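Local coordinates for methanogen homoaconitase large subunit (Methanocaldococcus jannaschii, PDB 4KP2), which forms, with a small subunit, an iron-sulfur hydro-lyase that interconverts homocitrate and homoisocitrate through cis-homoaconitate, at residues I200-Y212 / L228-I242. Sequence-based numbering, arbitrary orientation.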
# COMPACT_ATOMS: atom_id res chain seq x y z
N ILE A 200 -29.26 -12.97 -16.97
CA ILE A 200 -28.76 -14.34 -16.93
C ILE A 200 -28.86 -14.94 -15.53
O ILE A 200 -29.46 -16.00 -15.34
CB ILE A 200 -27.30 -14.40 -17.40
CG1 ILE A 200 -27.19 -13.92 -18.85
CG2 ILE A 200 -26.76 -15.81 -17.27
CD1 ILE A 200 -25.80 -14.04 -19.43
N GLY A 201 -28.28 -14.26 -14.56
CA GLY A 201 -28.28 -14.74 -13.19
C GLY A 201 -26.90 -15.17 -12.74
O GLY A 201 -26.00 -15.34 -13.56
N ARG A 202 -26.73 -15.37 -11.44
CA ARG A 202 -25.44 -15.77 -10.89
C ARG A 202 -25.15 -17.24 -11.15
O ARG A 202 -24.03 -17.71 -10.91
CB ARG A 202 -25.37 -15.48 -9.39
CG ARG A 202 -26.46 -16.16 -8.57
CD ARG A 202 -26.23 -15.97 -7.08
NE ARG A 202 -27.39 -16.35 -6.28
CZ ARG A 202 -28.23 -15.48 -5.72
NH1 ARG A 202 -29.27 -15.91 -5.02
NH2 ARG A 202 -28.03 -14.18 -5.86
N ARG A 203 -26.15 -17.96 -11.63
CA ARG A 203 -26.00 -19.39 -11.90
C ARG A 203 -26.65 -19.76 -13.23
O ARG A 203 -26.82 -20.94 -13.54
CB ARG A 203 -26.62 -20.21 -10.77
CG ARG A 203 -25.83 -21.45 -10.38
CD ARG A 203 -26.60 -22.27 -9.35
NE ARG A 203 -25.73 -23.21 -8.65
CZ ARG A 203 -25.17 -22.96 -7.47
NH1 ARG A 203 -25.39 -21.79 -6.86
NH2 ARG A 203 -24.40 -23.86 -6.89
N GLY A 204 -27.02 -18.75 -14.01
CA GLY A 204 -27.70 -18.97 -15.27
C GLY A 204 -26.77 -19.21 -16.44
O GLY A 204 -27.15 -19.03 -17.60
N ALA A 205 -25.54 -19.62 -16.15
CA ALA A 205 -24.56 -19.89 -17.19
C ALA A 205 -23.58 -20.97 -16.76
O ALA A 205 -22.49 -21.09 -17.32
CB ALA A 205 -23.81 -18.61 -17.54
N THR A 206 -23.98 -21.77 -15.78
CA THR A 206 -23.12 -22.82 -15.24
C THR A 206 -22.82 -23.88 -16.30
O THR A 206 -23.69 -24.24 -17.09
CB THR A 206 -23.75 -23.49 -14.00
OG1 THR A 206 -24.32 -22.48 -13.15
CG2 THR A 206 -22.70 -24.27 -13.23
N TYR A 207 -21.57 -24.35 -16.32
CA TYR A 207 -21.09 -25.32 -17.29
C TYR A 207 -21.18 -24.80 -18.73
O TYR A 207 -21.18 -25.59 -19.68
CB TYR A 207 -21.84 -26.65 -17.18
CG TYR A 207 -22.09 -27.12 -15.76
CD1 TYR A 207 -21.04 -27.52 -14.94
CD2 TYR A 207 -23.38 -27.17 -15.24
CE1 TYR A 207 -21.26 -27.95 -13.65
CE2 TYR A 207 -23.61 -27.60 -13.95
CZ TYR A 207 -22.55 -27.99 -13.16
OH TYR A 207 -22.78 -28.42 -11.87
N MET A 208 -21.27 -23.49 -18.89
CA MET A 208 -21.44 -22.89 -20.21
C MET A 208 -20.48 -21.73 -20.44
O MET A 208 -19.91 -21.18 -19.50
CB MET A 208 -22.88 -22.43 -20.41
CG MET A 208 -23.91 -23.55 -20.36
SD MET A 208 -25.59 -22.93 -20.50
CE MET A 208 -25.50 -22.05 -22.06
N ALA A 209 -20.31 -21.36 -21.71
CA ALA A 209 -19.43 -20.26 -22.08
C ALA A 209 -20.22 -19.03 -22.51
O ALA A 209 -21.30 -19.15 -23.08
CB ALA A 209 -18.49 -20.70 -23.19
N ILE A 210 -19.67 -17.85 -22.23
CA ILE A 210 -20.33 -16.60 -22.58
C ILE A 210 -19.72 -16.02 -23.85
O ILE A 210 -18.51 -15.84 -23.95
CB ILE A 210 -20.20 -15.56 -21.46
CG1 ILE A 210 -20.50 -16.19 -20.10
CG2 ILE A 210 -21.12 -14.38 -21.73
CD1 ILE A 210 -21.96 -16.49 -19.87
N GLU A 211 -20.57 -15.72 -24.83
CA GLU A 211 -20.11 -15.12 -26.07
C GLU A 211 -20.74 -13.74 -26.29
O GLU A 211 -21.91 -13.63 -26.64
CB GLU A 211 -20.43 -16.03 -27.26
CG GLU A 211 -19.99 -15.47 -28.61
CD GLU A 211 -20.18 -16.45 -29.74
OE1 GLU A 211 -20.27 -17.67 -29.47
OE2 GLU A 211 -20.26 -16.01 -30.91
N TYR A 212 -19.95 -12.70 -26.06
CA TYR A 212 -20.43 -11.33 -26.23
C TYR A 212 -20.32 -10.89 -27.69
O TYR A 212 -19.31 -11.14 -28.35
CB TYR A 212 -19.65 -10.37 -25.34
CG TYR A 212 -19.77 -10.65 -23.86
CD1 TYR A 212 -20.88 -10.22 -23.14
CD2 TYR A 212 -18.78 -11.33 -23.18
CE1 TYR A 212 -21.00 -10.47 -21.79
CE2 TYR A 212 -18.88 -11.59 -21.83
CZ TYR A 212 -19.99 -11.15 -21.13
OH TYR A 212 -20.09 -11.41 -19.79
N LEU A 228 -16.11 -7.29 -19.51
CA LEU A 228 -17.22 -8.18 -19.83
C LEU A 228 -16.85 -9.65 -19.63
O LEU A 228 -17.65 -10.44 -19.12
CB LEU A 228 -17.70 -7.96 -21.26
CG LEU A 228 -18.95 -7.10 -21.43
CD1 LEU A 228 -18.80 -5.76 -20.74
CD2 LEU A 228 -19.27 -6.91 -22.91
N CYS A 229 -15.63 -10.01 -20.02
CA CYS A 229 -15.18 -11.39 -19.89
C CYS A 229 -14.74 -11.72 -18.47
O CYS A 229 -14.65 -12.89 -18.10
CB CYS A 229 -14.03 -11.67 -20.87
SG CYS A 229 -14.50 -11.53 -22.61
N ASN A 230 -14.46 -10.69 -17.68
CA ASN A 230 -14.01 -10.88 -16.31
C ASN A 230 -15.13 -11.36 -15.39
O ASN A 230 -14.90 -12.16 -14.49
CB ASN A 230 -13.41 -9.58 -15.76
CG ASN A 230 -12.86 -9.74 -14.36
OD1 ASN A 230 -13.59 -9.68 -13.37
ND2 ASN A 230 -11.55 -9.95 -14.26
N MET A 231 -16.34 -10.87 -15.64
CA MET A 231 -17.48 -11.18 -14.79
C MET A 231 -18.26 -12.38 -15.32
O MET A 231 -19.46 -12.50 -15.08
CB MET A 231 -18.41 -9.97 -14.69
CG MET A 231 -17.71 -8.66 -14.36
SD MET A 231 -18.01 -8.12 -12.67
CE MET A 231 -19.80 -8.06 -12.66
N ALA A 232 -17.58 -13.26 -16.04
CA ALA A 232 -18.22 -14.44 -16.60
C ALA A 232 -18.49 -15.49 -15.53
O ALA A 232 -19.54 -16.12 -15.51
CB ALA A 232 -17.37 -15.03 -17.72
N ILE A 233 -17.53 -15.66 -14.62
CA ILE A 233 -17.65 -16.64 -13.55
C ILE A 233 -18.73 -16.23 -12.54
O ILE A 233 -19.33 -17.07 -11.88
CB ILE A 233 -16.29 -16.85 -12.82
CG1 ILE A 233 -16.39 -17.97 -11.79
CG2 ILE A 233 -15.82 -15.55 -12.18
CD1 ILE A 233 -16.83 -19.29 -12.37
N GLU A 234 -18.98 -14.93 -12.45
CA GLU A 234 -19.97 -14.40 -11.52
C GLU A 234 -21.39 -14.80 -11.93
O GLU A 234 -22.32 -14.72 -11.14
CB GLU A 234 -19.86 -12.88 -11.42
CG GLU A 234 -18.46 -12.39 -11.10
CD GLU A 234 -17.94 -12.89 -9.77
OE1 GLU A 234 -18.77 -13.12 -8.86
OE2 GLU A 234 -16.71 -13.05 -9.62
N MET A 235 -21.53 -15.22 -13.18
CA MET A 235 -22.81 -15.71 -13.69
C MET A 235 -22.80 -17.23 -13.75
O MET A 235 -23.73 -17.85 -14.28
CB MET A 235 -23.09 -15.13 -15.07
CG MET A 235 -23.34 -13.64 -15.07
SD MET A 235 -23.47 -12.94 -16.73
CE MET A 235 -21.81 -13.21 -17.33
N GLY A 236 -21.75 -17.84 -13.20
CA GLY A 236 -21.61 -19.28 -13.21
C GLY A 236 -20.91 -19.77 -14.46
O GLY A 236 -20.59 -20.96 -14.58
N GLY A 237 -20.65 -18.86 -15.38
CA GLY A 237 -20.04 -19.19 -16.66
C GLY A 237 -18.67 -19.82 -16.54
O GLY A 237 -17.86 -19.42 -15.70
N LYS A 238 -18.41 -20.82 -17.38
CA LYS A 238 -17.11 -21.48 -17.41
C LYS A 238 -16.07 -20.51 -17.95
O LYS A 238 -14.92 -20.50 -17.50
CB LYS A 238 -17.17 -22.73 -18.28
CG LYS A 238 -15.94 -23.61 -18.19
CD LYS A 238 -15.75 -24.14 -16.78
CE LYS A 238 -14.53 -25.05 -16.69
NZ LYS A 238 -14.34 -25.59 -15.32
N THR A 239 -16.48 -19.70 -18.92
CA THR A 239 -15.61 -18.68 -19.50
C THR A 239 -16.43 -17.66 -20.28
O THR A 239 -17.58 -17.92 -20.66
CB THR A 239 -14.55 -19.28 -20.43
OG1 THR A 239 -13.65 -18.25 -20.87
CG2 THR A 239 -15.20 -19.93 -21.64
N GLY A 240 -15.84 -16.49 -20.52
CA GLY A 240 -16.46 -15.48 -21.34
C GLY A 240 -15.53 -15.10 -22.47
O GLY A 240 -14.39 -14.71 -22.23
N VAL A 241 -16.01 -15.22 -23.71
CA VAL A 241 -15.15 -14.98 -24.87
C VAL A 241 -15.74 -13.94 -25.83
O VAL A 241 -16.95 -13.89 -26.05
CB VAL A 241 -14.85 -16.31 -25.62
CG1 VAL A 241 -16.11 -16.88 -26.25
CG2 VAL A 241 -13.76 -16.10 -26.67
N ILE A 242 -14.86 -13.10 -26.37
CA ILE A 242 -15.26 -12.08 -27.33
C ILE A 242 -14.45 -12.22 -28.62
O ILE A 242 -13.23 -12.38 -28.58
CB ILE A 242 -15.07 -10.66 -26.76
CG1 ILE A 242 -16.06 -10.42 -25.62
CG2 ILE A 242 -15.26 -9.61 -27.84
CD1 ILE A 242 -15.99 -9.03 -25.04
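The Tyr212 ring lies between Leu228 on one face and Ile210 on the other. Leu228 CB stands 3.9 Å from the centroid of the Tyr212 ring, almost on its normal, a CH-pi contact, while Ile210 CG2 covers the opposite face nearer the rim. Ile242 CG1, 3.6 Å from Tyr212 CB, and Cys229 SG, 5.4 Å from the Tyr212 centroid, both approach the ring obliquely. Tyr212 CG is anti to the carbonyl carbon (chi1 -61°), which sets the ring against Leu228, and Tyr212 OH gives a weak hydrogen bond to Leu228 O at 2.7 Å. Met235 brings CE to 3.5 Å from Tyr212 OH, and its SD packs on Ile200 CD1. Replacing Tyr212 by an alanine would probably open a gap between Leu228 and Ile210 and cost Leu228 O its hydroxyl partner. Strands 208-212 and 239-242 run parallel, their axes 27° apart, as neighbours in a mixed sheet, with Ile210, Tyr212 and Ile242 on one face; helix 222-230 lies in the crossover between them. Val241 N donates to Ile210 O at 2.6 Å, nearly straight at 175°, and Tyr212 N returns a longer bond to Val241 O, 3.2 Å. Gly236 has positive phi, and a CB there would clash with Thr206 OG1. Beyond the pair, Glu211 salt-bridges Arg177 of strand 167-180.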